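Local coordinates for protein trichothecene 3-O-acetyltransferase (Gibberella zeae, PDB 2RKV) that transfers an acetyl group from acetyl coenzyme A to the C3 hydroxyl of trichothecene mycotoxins such as T-2 toxin and deoxynivalenol, at residues G68-S73 / P358-V363; D80-V85 / P135-Q140; A174-P179 / D387-L392; M185-L190 / G300-Y305. All blocks are in the same frame, centred on the assembly; numbering follows the deposited sequence. Where two conformers were deposited one is given.

Contact 1 (G68-S73 / P358-V363); sequences GNTGTS and PDKSNV
T70 and P358 hold the tight part of this contact. The backbone N of T70 gives a hydrogen bond to the carbonyl O of P358 (2.9 Å), and T70 OG1 gives a second to the same P358 O at 3.1 Å. The two donors come from opposite faces of the carbonyl plane. T70 OG1 also accepts from the backbone N of K360 at 3.0 Å in a fairly straight bond (161°). With chi1 at 49°, OG1 sits between its own N and carbonyl carbon, which lets one hydroxyl serve both backbone groups. On the buried side a water donates to G71 O and to P358 O (2.7 Å) and accepts from K360 NZ, which also bonds L354 O in the last turn of helix 340-356 and N357 O just after it.

The solvent side is looser. The N69 and P358 side chains cross at about a right angle, N69 ND2 3.8 Å from P358 CB, and the G68 carbonyl rests on D359 CB.

Asx turns shape both loops: N69 OD1 takes the N-H of G71, and D359 OD1 that of S361. The whole is a loop-to-loop junction between the lead-in to strand 72-76 and the segment following helix 340-356.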
loop_
_atom_site.group_PDB
_atom_site.type_symbol
_atom_site.label_atom_id
_atom_site.label_comp_id
_atom_site.label_asym_id
_atom_site.label_seq_id
_atom_site.Cartn_x
_atom_site.Cartn_y
_atom_site.Cartn_z
ATOM N N GLY A 68 -17.158 -17.709 -16.778
ATOM C CA GLY A 68 -15.880 -17.569 -17.493
ATOM C C GLY A 68 -15.627 -16.200 -18.130
ATOM O O GLY A 68 -14.842 -16.078 -19.079
ATOM N N ASN A 69 -16.290 -15.165 -17.613
ATOM C CA ASN A 69 -16.008 -13.786 -18.012
ATOM C C ASN A 69 -16.131 -12.895 -16.790
ATOM O O ASN A 69 -17.229 -12.666 -16.283
ATOM C CB ASN A 69 -16.942 -13.321 -19.130
ATOM C CG ASN A 69 -16.520 -11.988 -19.743
ATOM O OD1 ASN A 69 -16.030 -11.084 -19.058
ATOM N ND2 ASN A 69 -16.722 -11.860 -21.051
ATOM N N THR A 70 -14.994 -12.409 -16.304
ATOM C CA THR A 70 -14.963 -11.673 -15.042
ATOM C C THR A 70 -15.371 -10.211 -15.232
ATOM O O THR A 70 -15.425 -9.448 -14.271
ATOM C CB THR A 70 -13.590 -11.792 -14.328
ATOM O OG1 THR A 70 -12.535 -11.499 -15.250
ATOM C CG2 THR A 70 -13.391 -13.217 -13.777
ATOM N N GLY A 71 -15.672 -9.852 -16.475
ATOM C CA GLY A 71 -16.200 -8.531 -16.807
ATOM C C GLY A 71 -15.148 -7.438 -16.823
ATOM O O GLY A 71 -13.947 -7.709 -16.752
ATOM N N THR A 72 -15.618 -6.199 -16.922
ATOM C CA THR A 72 -14.755 -5.023 -17.019
ATOM C C THR A 72 -15.347 -3.963 -16.113
ATOM O O THR A 72 -16.564 -3.709 -16.159
ATOM C CB THR A 72 -14.695 -4.493 -18.477
ATOM O OG1 THR A 72 -14.256 -5.541 -19.347
ATOM C CG2 THR A 72 -13.739 -3.298 -18.612
ATOM N N SER A 73 -14.492 -3.351 -15.292
ATOM C CA SER A 73 -14.925 -2.306 -14.362
ATOM C C SER A 73 -14.579 -0.910 -14.859
ATOM O O SER A 73 -13.571 -0.709 -15.547
ATOM C CB SER A 73 -14.332 -2.528 -12.970
ATOM O OG SER A 73 -14.921 -3.667 -12.361
ATOM N N PRO A 358 -10.762 -12.816 -21.143
ATOM C CA PRO A 358 -12.025 -12.402 -20.509
ATOM C C PRO A 358 -12.172 -12.959 -19.092
ATOM O O PRO A 358 -12.785 -12.315 -18.241
ATOM C CB PRO A 358 -13.102 -12.994 -21.429
ATOM C CG PRO A 358 -12.413 -13.208 -22.743
ATOM C CD PRO A 358 -10.992 -13.566 -22.395
ATOM N N ASP A 359 -11.609 -14.141 -18.843
ATOM C CA ASP A 359 -11.622 -14.719 -17.494
ATOM C C ASP A 359 -10.302 -14.403 -16.790
ATOM O O ASP A 359 -9.296 -15.074 -17.012
ATOM C CB ASP A 359 -11.857 -16.240 -17.542
ATOM C CG ASP A 359 -12.062 -16.857 -16.152
ATOM O OD1 ASP A 359 -11.864 -16.169 -15.126
ATOM O OD2 ASP A 359 -12.445 -18.045 -16.090
ATOM N N LYS A 360 -10.324 -13.390 -15.928
ATOM C CA LYS A 360 -9.120 -12.931 -15.232
ATOM C C LYS A 360 -8.933 -13.583 -13.860
ATOM O O LYS A 360 -8.017 -13.225 -13.123
ATOM C CB LYS A 360 -9.128 -11.403 -15.109
ATOM C CG LYS A 360 -9.064 -10.698 -16.459
ATOM C CD LYS A 360 -9.318 -9.187 -16.326
ATOM C CE LYS A 360 -9.097 -8.460 -17.642
ATOM N NZ LYS A 360 -9.931 -9.000 -18.759
ATOM N N SER A 361 -9.778 -14.567 -13.545
ATOM C CA SER A 361 -9.833 -15.145 -12.197
ATOM C C SER A 361 -8.557 -15.900 -11.765
ATOM O O SER A 361 -8.343 -16.109 -10.564
ATOM C CB SER A 361 -11.047 -16.063 -12.054
ATOM O OG SER A 361 -10.920 -17.187 -12.908
ATOM N N ASN A 362 -7.728 -16.298 -12.727
ATOM C CA ASN A 362 -6.484 -17.028 -12.421
ATOM C C ASN A 362 -5.269 -16.134 -12.189
ATOM O O ASN A 362 -4.199 -16.624 -11.816
ATOM C CB ASN A 362 -6.135 -18.028 -13.530
ATOM C CG ASN A 362 -7.156 -19.142 -13.671
ATOM O OD1 ASN A 362 -7.766 -19.585 -12.694
ATOM N ND2 ASN A 362 -7.338 -19.604 -14.903
ATOM N N VAL A 363 -5.425 -14.835 -12.425
ATOM C CA VAL A 363 -4.306 -13.904 -12.317
ATOM C C VAL A 363 -4.217 -13.319 -10.904
ATOM O O VAL A 363 -5.213 -12.821 -10.341
ATOM C CB VAL A 363 -4.387 -12.784 -13.388
ATOM C CG1 VAL A 363 -3.114 -11.953 -13.391
ATOM C CG2 VAL A 363 -4.635 -13.383 -14.781
HETATM O O HOH W 1 -12.575 -9.608 -18.198
HETATM O O HOH W 2 -11.525 -6.245 -18.339
#

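Contact 2 (D80-V85 / P135-Q140); sequences DVPRVV and PVILLQ
P82 makes the first touch, its ring lying side by side with I137: P82 CG is 3.8 Å from I137 CD1, and P82 CB also meets L139 CD1. At R83 the backbones are still too far apart for a direct bond, and a water spans them, accepting from R83 N and donating to I137 O. The carbonyl of R83 then takes the N-H of L139 (2.9 Å), nearly in line with its C=O bond. The R83 side chain runs beside L138, with R83 CB 3.8 Å from L138 CD2, before the guanidinium leaves to pair with E79.

V84 turns to the other face of the sheet and slants across L139. Its CG2, placed anti to the backbone N by a chi1 of 67°, comes to 3.7 Å from L139 CB; helix 35-52 lies over this face. V85 N closes the second direct bond, to L139 O (2.9 Å). V85 and Q140 extend the same way, V85 CG1 lying 3.7 Å from Q140 OE1, while Q140 NE2 bonds N142.

This is a parallel pair at the edge of the five-stranded mixed sheet, with carbon contacts on both faces. L139 is gripped by strand bonds at both its N and its O, whereas R83 N and I137 O are satisfied through water, so direct pairing starts only at R83 O.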
loop_
_atom_site.group_PDB
_atom_site.type_symbol
_atom_site.label_atom_id
_atom_site.label_comp_id
_atom_site.label_asym_id
_atom_site.label_seq_id
_atom_site.Cartn_x
_atom_site.Cartn_y
_atom_site.Cartn_z
ATOM N N ASP A 80 -22.510 13.299 -5.362
ATOM C CA ASP A 80 -21.997 14.623 -5.738
ATOM C C ASP A 80 -20.557 14.864 -5.284
ATOM O O ASP A 80 -19.758 15.468 -6.002
ATOM C CB ASP A 80 -22.904 15.733 -5.181
ATOM C CG ASP A 80 -24.241 15.815 -5.900
ATOM O OD1 ASP A 80 -24.389 15.227 -6.993
ATOM O OD2 ASP A 80 -25.148 16.484 -5.365
ATOM N N VAL A 81 -20.246 14.389 -4.080
ATOM C CA VAL A 81 -18.918 14.522 -3.497
ATOM C C VAL A 81 -18.480 13.177 -2.905
ATOM O O VAL A 81 -19.330 12.315 -2.636
ATOM C CB VAL A 81 -18.890 15.622 -2.399
ATOM C CG1 VAL A 81 -19.210 16.993 -3.001
ATOM C CG2 VAL A 81 -19.848 15.280 -1.251
ATOM N N PRO A 82 -17.157 12.975 -2.716
ATOM C CA PRO A 82 -16.752 11.762 -2.000
ATOM C C PRO A 82 -17.311 11.785 -0.580
ATOM O O PRO A 82 -17.383 12.857 0.025
ATOM C CB PRO A 82 -15.226 11.875 -1.953
ATOM C CG PRO A 82 -14.870 12.801 -3.061
ATOM C CD PRO A 82 -15.990 13.793 -3.095
ATOM N N ARG A 83 -17.717 10.624 -0.074
ATOM C CA ARG A 83 -18.302 10.524 1.266
ATOM C C ARG A 83 -17.262 10.713 2.358
ATOM O O ARG A 83 -16.227 10.032 2.360
ATOM C CB ARG A 83 -18.954 9.157 1.470
ATOM C CG ARG A 83 -20.213 8.917 0.647
ATOM C CD ARG A 83 -20.684 7.483 0.811
ATOM N NE ARG A 83 -22.022 7.286 0.256
ATOM C CZ ARG A 83 -22.723 6.158 0.353
ATOM N NH1 ARG A 83 -22.219 5.105 0.986
ATOM N NH2 ARG A 83 -23.932 6.084 -0.183
ATOM N N VAL A 84 -17.545 11.628 3.282
ATOM C CA VAL A 84 -16.791 11.717 4.535
ATOM C C VAL A 84 -17.718 11.412 5.711
ATOM O O VAL A 84 -18.862 11.869 5.756
ATOM C CB VAL A 84 -16.034 13.077 4.715
ATOM C CG1 VAL A 84 -16.993 14.241 4.878
ATOM C CG2 VAL A 84 -15.049 13.010 5.903
ATOM N N VAL A 85 -17.221 10.591 6.624
ATOM C CA VAL A 85 -17.914 10.267 7.862
ATOM C C VAL A 85 -17.179 11.034 8.952
ATOM O O VAL A 85 -15.950 11.031 8.992
ATOM C CB VAL A 85 -17.841 8.737 8.163
ATOM C CG1 VAL A 85 -18.320 8.415 9.591
ATOM C CG2 VAL A 85 -18.655 7.948 7.146
ATOM N N PRO A 135 -17.332 2.930 -3.688
ATOM C CA PRO A 135 -16.880 4.301 -3.928
ATOM C C PRO A 135 -15.381 4.347 -4.244
ATOM O O PRO A 135 -14.600 3.564 -3.690
ATOM C CB PRO A 135 -17.160 5.001 -2.596
ATOM C CG PRO A 135 -18.283 4.169 -1.970
ATOM C CD PRO A 135 -17.934 2.768 -2.348
ATOM N N VAL A 136 -14.994 5.250 -5.136
ATOM C CA VAL A 136 -13.596 5.397 -5.519
ATOM C C VAL A 136 -12.740 5.753 -4.297
ATOM O O VAL A 136 -11.676 5.159 -4.075
ATOM C CB VAL A 136 -13.437 6.460 -6.630
ATOM C CG1 VAL A 136 -11.974 6.873 -6.791
ATOM C CG2 VAL A 136 -13.974 5.916 -7.934
ATOM N N ILE A 137 -13.208 6.728 -3.524
ATOM C CA ILE A 137 -12.540 7.103 -2.270
ATOM C C ILE A 137 -13.549 7.337 -1.162
ATOM O O ILE A 137 -14.684 7.733 -1.412
ATOM C CB ILE A 137 -11.612 8.350 -2.389
ATOM C CG1 ILE A 137 -12.319 9.534 -3.057
ATOM C CG2 ILE A 137 -10.304 8.001 -3.086
ATOM C CD1 ILE A 137 -11.660 10.877 -2.752
ATOM N N LEU A 138 -13.137 7.043 0.070
ATOM C CA LEU A 138 -13.962 7.279 1.248
ATOM C C LEU A 138 -13.091 7.902 2.321
ATOM O O LEU A 138 -11.918 7.546 2.443
ATOM C CB LEU A 138 -14.567 5.974 1.775
ATOM C CG LEU A 138 -15.619 5.259 0.922
ATOM C CD1 LEU A 138 -15.862 3.857 1.449
ATOM C CD2 LEU A 138 -16.931 6.037 0.896
ATOM N N LEU A 139 -13.660 8.826 3.094
ATOM C CA LEU A 139 -12.896 9.551 4.121
ATOM C C LEU A 139 -13.573 9.452 5.490
ATOM O O LEU A 139 -14.789 9.320 5.578
ATOM C CB LEU A 139 -12.758 11.016 3.707
ATOM C CG LEU A 139 -12.081 11.059 2.327
ATOM C CD1 LEU A 139 -13.039 11.532 1.229
ATOM C CD2 LEU A 139 -10.751 11.789 2.338
ATOM N N GLN A 140 -12.773 9.508 6.551
ATOM C CA GLN A 140 -13.308 9.570 7.906
ATOM C C GLN A 140 -12.486 10.551 8.728
ATOM O O GLN A 140 -11.248 10.485 8.744
ATOM C CB GLN A 140 -13.339 8.182 8.558
ATOM C CG GLN A 140 -14.050 8.153 9.927
ATOM C CD GLN A 140 -14.672 6.807 10.229
ATOM O OE1 GLN A 140 -15.356 6.230 9.386
ATOM N NE2 GLN A 140 -14.444 6.303 11.444
HETATM O O HOH W 3 -17.362 8.380 -1.813
HETATM O O HOH W 4 -16.773 7.803 4.155
#

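Contact 3 (A174-P179 / D387-L392); sequences ACRNDP and DYDFGL
R176 reaches D389 because its chain, extended at chi2, bends at chi3 (55°), while D389 tucks its carboxylate between its own N and carbonyl carbon (chi1 59°). The two side chains cross at about a right angle. R176 NH1 donates to D389 OD1 at 3.0 Å, a salt bridge lying in the guanidinium plane; the carboxylate is turned 75° from that plane and is met on its syn side. On another edge of the guanidinium, R176 NE is paired with D178 OD2 (2.8 Å), so two acids fix the rotation of the group.

D389 OD1 has a second donor, the backbone N of G391 (2.8 Å), arriving from the anti side. This is an Asx turn inside the type I' turn D389-L392. The turn belongs to this protein's version (DFGLG) of the DFGWG motif of BAHD acyltransferases, whose Asp in relatives makes a structural salt bridge with an arginine, as D389 does here with R176. The remaining oxygen, D389 OD2, pairs with K396. Across from the turn, helix 161-176 ends in a Schellman motif at N177.

The R176 side chain passes close over the turn, R176 CG 3.4 Å from G391 N, where the lack of a side chain on G391 suits the tight fit. C175 CB presses on F390 O at 3.1 Å, and C175 SG lies off the edge of the F390 ring, near its plane.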
loop_
_atom_site.group_PDB
_atom_site.type_symbol
_atom_site.label_atom_id
_atom_site.label_comp_id
_atom_site.label_asym_id
_atom_site.label_seq_id
_atom_site.Cartn_x
_atom_site.Cartn_y
_atom_site.Cartn_z
ATOM N N ALA A 174 -7.121 21.459 -2.558
ATOM C CA ALA A 174 -8.518 21.888 -2.667
ATOM C C ALA A 174 -9.031 22.435 -1.333
ATOM O O ALA A 174 -9.738 23.441 -1.308
ATOM C CB ALA A 174 -9.385 20.751 -3.157
ATOM N N CYS A 175 -8.675 21.778 -0.228
ATOM C CA CYS A 175 -9.027 22.266 1.115
ATOM C C CYS A 175 -8.472 23.669 1.387
ATOM O O CYS A 175 -9.126 24.504 2.023
ATOM C CB CYS A 175 -8.539 21.279 2.180
ATOM S SG CYS A 175 -9.487 19.763 2.248
ATOM N N ARG A 176 -7.261 23.921 0.895
ATOM C CA ARG A 176 -6.619 25.222 1.048
ATOM C C ARG A 176 -7.114 26.263 0.039
ATOM O O ARG A 176 -6.800 27.446 0.161
ATOM C CB ARG A 176 -5.099 25.069 0.912
ATOM C CG ARG A 176 -4.442 24.243 2.014
ATOM C CD ARG A 176 -2.914 24.169 1.836
ATOM N NE ARG A 176 -2.322 25.505 1.754
ATOM C CZ ARG A 176 -1.713 26.137 2.762
ATOM N NH1 ARG A 176 -1.575 25.550 3.944
ATOM N NH2 ARG A 176 -1.231 27.368 2.582
ATOM N N ASN A 177 -7.853 25.805 -0.971
ATOM C CA ASN A 177 -8.248 26.624 -2.123
ATOM C C ASN A 177 -7.037 27.060 -2.971
ATOM O O ASN A 177 -7.033 28.128 -3.587
ATOM C CB ASN A 177 -9.105 27.825 -1.687
ATOM C CG ASN A 177 -10.030 28.325 -2.787
ATOM O OD1 ASN A 177 -10.178 27.704 -3.843
ATOM N ND2 ASN A 177 -10.660 29.466 -2.537
ATOM N N ASP A 178 -6.012 26.208 -2.993
ATOM C CA ASP A 178 -4.840 26.408 -3.840
ATOM C C ASP A 178 -5.096 25.804 -5.223
ATOM O O ASP A 178 -5.641 24.701 -5.316
ATOM C CB ASP A 178 -3.612 25.767 -3.191
ATOM C CG ASP A 178 -3.214 26.446 -1.891
ATOM O OD1 ASP A 178 -3.493 27.659 -1.729
ATOM O OD2 ASP A 178 -2.603 25.773 -1.026
ATOM N N PRO A 179 -4.695 26.509 -6.299
ATOM C CA PRO A 179 -5.078 26.045 -7.645
ATOM C C PRO A 179 -4.317 24.791 -8.079
ATOM O O PRO A 179 -3.174 24.579 -7.653
ATOM C CB PRO A 179 -4.706 27.228 -8.548
ATOM C CG PRO A 179 -3.608 27.936 -7.820
ATOM C CD PRO A 179 -3.849 27.720 -6.338
ATOM N N ASP A 387 3.523 15.709 4.264
ATOM C CA ASP A 387 3.595 17.125 3.912
ATOM C C ASP A 387 2.244 17.843 3.860
ATOM O O ASP A 387 2.205 19.066 3.695
ATOM C CB ASP A 387 4.318 17.306 2.578
ATOM C CG ASP A 387 4.925 18.682 2.432
ATOM O OD1 ASP A 387 5.544 19.171 3.402
ATOM O OD2 ASP A 387 4.779 19.269 1.343
ATOM N N TYR A 388 1.142 17.102 4.008
ATOM C CA TYR A 388 -0.195 17.699 3.773
ATOM C C TYR A 388 -0.862 18.194 5.054
ATOM O O TYR A 388 -0.911 17.467 6.048
ATOM C CB TYR A 388 -1.146 16.740 3.025
ATOM C CG TYR A 388 -0.499 15.986 1.866
ATOM C CD1 TYR A 388 0.504 16.576 1.089
ATOM C CD2 TYR A 388 -0.893 14.686 1.562
ATOM C CE1 TYR A 388 1.126 15.864 0.048
ATOM C CE2 TYR A 388 -0.294 13.972 0.522
ATOM C CZ TYR A 388 0.706 14.571 -0.232
ATOM O OH TYR A 388 1.309 13.868 -1.252
ATOM N N ASP A 389 -1.386 19.420 5.004
ATOM C CA ASP A 389 -2.032 20.044 6.167
ATOM C C ASP A 389 -3.530 20.264 5.950
ATOM O O ASP A 389 -4.256 20.575 6.891
ATOM C CB ASP A 389 -1.358 21.372 6.512
ATOM C CG ASP A 389 -1.393 22.361 5.359
ATOM O OD1 ASP A 389 -2.459 22.940 5.101
ATOM O OD2 ASP A 389 -0.343 22.568 4.710
ATOM N N PHE A 390 -3.977 20.136 4.702
ATOM C CA PHE A 390 -5.403 20.294 4.360
ATOM C C PHE A 390 -6.036 21.629 4.783
ATOM O O PHE A 390 -7.253 21.706 4.961
ATOM C CB PHE A 390 -6.235 19.116 4.898
ATOM C CG PHE A 390 -5.774 17.778 4.394
ATOM C CD1 PHE A 390 -4.833 17.045 5.116
ATOM C CD2 PHE A 390 -6.260 17.270 3.193
ATOM C CE1 PHE A 390 -4.380 15.804 4.641
ATOM C CE2 PHE A 390 -5.825 16.039 2.706
ATOM C CZ PHE A 390 -4.881 15.303 3.437
ATOM N N GLY A 391 -5.219 22.671 4.944
ATOM C CA GLY A 391 -5.730 23.984 5.370
ATOM C C GLY A 391 -6.411 23.954 6.733
ATOM O O GLY A 391 -7.202 24.854 7.066
ATOM N N LEU A 392 -6.091 22.945 7.542
ATOM C CA LEU A 392 -6.779 22.766 8.825
ATOM C C LEU A 392 -6.183 23.605 9.947
ATOM O O LEU A 392 -6.789 23.726 11.010
ATOM C CB LEU A 392 -6.817 21.282 9.236
ATOM C CG LEU A 392 -7.463 20.306 8.253
ATOM C CD1 LEU A 392 -7.355 18.866 8.765
ATOM C CD2 LEU A 392 -8.913 20.693 7.920
#

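Contact 4 (M185-L190 / G300-Y305); sequences MTAMNL and GVSNNY
A187 touches the opposing segment twice: its carbonyl O at the edge of the Y305 ring, its methyl against N304. The ring is turned so that A187 O lies near its plane, 3.7 Å from Y305 CD1. L190 slants across Y305, L190 CD1 3.9 Å from Y305 CD1, neither over the face nor at the edge. Y305 CG stands anti to the backbone N (chi1 176°), which carries the ring past A187 to L190; its hydroxyl, at the far end, bonds D8.

The A187 methyl points into the turn, A187 CB 3.6 Å from N304 O and close to N304 CB, with S302 OG a little farther off. Between the two segments the fit is by van der Waals contact. The polar ends of the turn are held from elsewhere: E183 takes both S302 OG and N304 ND2, while N304 OD1 is bonded to R169.

S302 OG accepts the N-H of N304 (2.9 Å), an ST turn within the type I turn S302-Y305. Across the contact, A187-L190 forms another type I turn. Two packed turns thus join helix 182-187 to the loop before strand 310-318, whose Q310, N311 and M312 line the toxin pocket, Q310 also that of coenzyme A.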
loop_
_atom_site.group_PDB
_atom_site.type_symbol
_atom_site.label_atom_id
_atom_site.label_comp_id
_atom_site.label_asym_id
_atom_site.label_seq_id
_atom_site.Cartn_x
_atom_site.Cartn_y
_atom_site.Cartn_z
ATOM N N MET A 185 -3.836 18.520 -13.533
ATOM C CA MET A 185 -5.120 18.296 -14.192
ATOM C C MET A 185 -5.009 17.306 -15.358
ATOM O O MET A 185 -5.897 16.464 -15.563
ATOM C CB MET A 185 -5.723 19.630 -14.640
ATOM C CG MET A 185 -6.212 20.491 -13.485
ATOM S SD MET A 185 -7.669 19.799 -12.650
ATOM C CE MET A 185 -8.933 20.093 -13.895
ATOM N N THR A 186 -3.906 17.390 -16.102
ATOM C CA THR A 186 -3.650 16.450 -17.191
ATOM C C THR A 186 -3.465 15.024 -16.660
ATOM O O THR A 186 -4.108 14.085 -17.152
ATOM C CB THR A 186 -2.432 16.888 -18.015
ATOM O OG1 THR A 186 -2.765 18.100 -18.705
ATOM C CG2 THR A 186 -2.038 15.825 -19.025
ATOM N N ALA A 187 -2.606 14.878 -15.650
ATOM C CA ALA A 187 -2.332 13.562 -15.049
ATOM C C ALA A 187 -3.603 12.909 -14.495
ATOM O O ALA A 187 -3.821 11.710 -14.665
ATOM C CB ALA A 187 -1.257 13.678 -13.972
ATOM N N MET A 188 -4.452 13.725 -13.868
ATOM C CA MET A 188 -5.712 13.262 -13.278
ATOM C C MET A 188 -6.734 12.793 -14.319
ATOM O O MET A 188 -7.755 12.191 -13.967
ATOM C CB MET A 188 -6.333 14.377 -12.426
ATOM C CG MET A 188 -5.629 14.621 -11.108
ATOM S SD MET A 188 -5.772 13.229 -9.959
ATOM C CE MET A 188 -7.402 13.457 -9.284
ATOM N N ASN A 189 -6.450 13.056 -15.596
ATOM C CA ASN A 189 -7.413 12.790 -16.655
ATOM C C ASN A 189 -6.859 11.974 -17.823
ATOM O O ASN A 189 -7.537 11.785 -18.842
ATOM C CB ASN A 189 -8.050 14.105 -17.116
ATOM C CG ASN A 189 -8.965 14.692 -16.057
ATOM O OD1 ASN A 189 -8.649 15.719 -15.436
ATOM N ND2 ASN A 189 -10.083 14.015 -15.807
ATOM N N LEU A 190 -5.643 11.450 -17.665
ATOM C CA LEU A 190 -5.101 10.534 -18.664
ATOM C C LEU A 190 -6.025 9.334 -18.832
ATOM O O LEU A 190 -6.553 8.798 -17.853
ATOM C CB LEU A 190 -3.703 10.053 -18.263
ATOM C CG LEU A 190 -2.587 11.101 -18.215
ATOM C CD1 LEU A 190 -1.347 10.472 -17.607
ATOM C CD2 LEU A 190 -2.290 11.669 -19.606
ATOM N N GLY A 300 7.062 5.644 -18.255
ATOM C CA GLY A 300 7.155 7.060 -18.617
ATOM C C GLY A 300 5.918 7.856 -18.226
ATOM O O GLY A 300 5.564 8.841 -18.889
ATOM N N VAL A 301 5.264 7.433 -17.147
ATOM C CA VAL A 301 4.025 8.062 -16.688
ATOM C C VAL A 301 4.304 8.978 -15.489
ATOM O O VAL A 301 5.149 8.674 -14.646
ATOM C CB VAL A 301 2.954 6.984 -16.345
ATOM C CG1 VAL A 301 1.712 7.595 -15.683
ATOM C CG2 VAL A 301 2.552 6.209 -17.606
ATOM N N SER A 302 3.589 10.101 -15.433
ATOM C CA SER A 302 3.722 11.081 -14.356
ATOM C C SER A 302 3.490 10.464 -12.978
ATOM O O SER A 302 2.600 9.636 -12.808
ATOM C CB SER A 302 2.710 12.204 -14.575
ATOM O OG SER A 302 2.617 13.043 -13.446
ATOM N N ASN A 303 4.283 10.892 -11.999
ATOM C CA ASN A 303 4.060 10.535 -10.598
ATOM C C ASN A 303 2.668 10.967 -10.119
ATOM O O ASN A 303 2.146 10.453 -9.121
ATOM C CB ASN A 303 5.136 11.178 -9.719
ATOM C CG ASN A 303 5.064 10.716 -8.278
ATOM O OD1 ASN A 303 5.204 9.521 -7.987
ATOM N ND2 ASN A 303 4.851 11.653 -7.368
ATOM N N ASN A 304 2.071 11.919 -10.836
ATOM C CA ASN A 304 0.745 12.418 -10.485
ATOM C C ASN A 304 -0.406 11.613 -11.085
ATOM O O ASN A 304 -1.571 11.943 -10.856
ATOM C CB ASN A 304 0.613 13.908 -10.830
ATOM C CG ASN A 304 1.476 14.782 -9.947
ATOM O OD1 ASN A 304 1.699 14.468 -8.773
ATOM N ND2 ASN A 304 1.990 15.877 -10.511
ATOM N N TYR A 305 -0.094 10.566 -11.852
ATOM C CA TYR A 305 -1.145 9.698 -12.394
ATOM C C TYR A 305 -1.831 8.963 -11.237
ATOM O O TYR A 305 -1.167 8.268 -10.467
ATOM C CB TYR A 305 -0.572 8.701 -13.394
ATOM C CG TYR A 305 -1.590 7.724 -13.921
ATOM C CD1 TYR A 305 -2.660 8.174 -14.690
ATOM C CD2 TYR A 305 -1.480 6.353 -13.660
ATOM C CE1 TYR A 305 -3.601 7.301 -15.180
ATOM C CE2 TYR A 305 -2.426 5.458 -14.159
ATOM C CZ TYR A 305 -3.475 5.942 -14.927
ATOM O OH TYR A 305 -4.427 5.084 -15.427
#

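From the N terminus, the chain opens contact 1 at 68-73, running into strand 72-76, and closes it only at 358-363, after helix 340-356. Inside that long loop, contact 2 opens at 80-85 and closes at 135-140, pairing two strands of the five-stranded sheet. Contact 3 then opens at the end of helix 161-176 and closes at 387-392, beyond the end of contact 1, so contacts 1 and 3 cross. Contact 4, from 185-190 to 300-305, is nested in both and ties helix 182-187 to the loop before strand 310-318. Contacts 2 and 3 are about 17 Å apart between centres, contacts 1 and 3 about 39 Å.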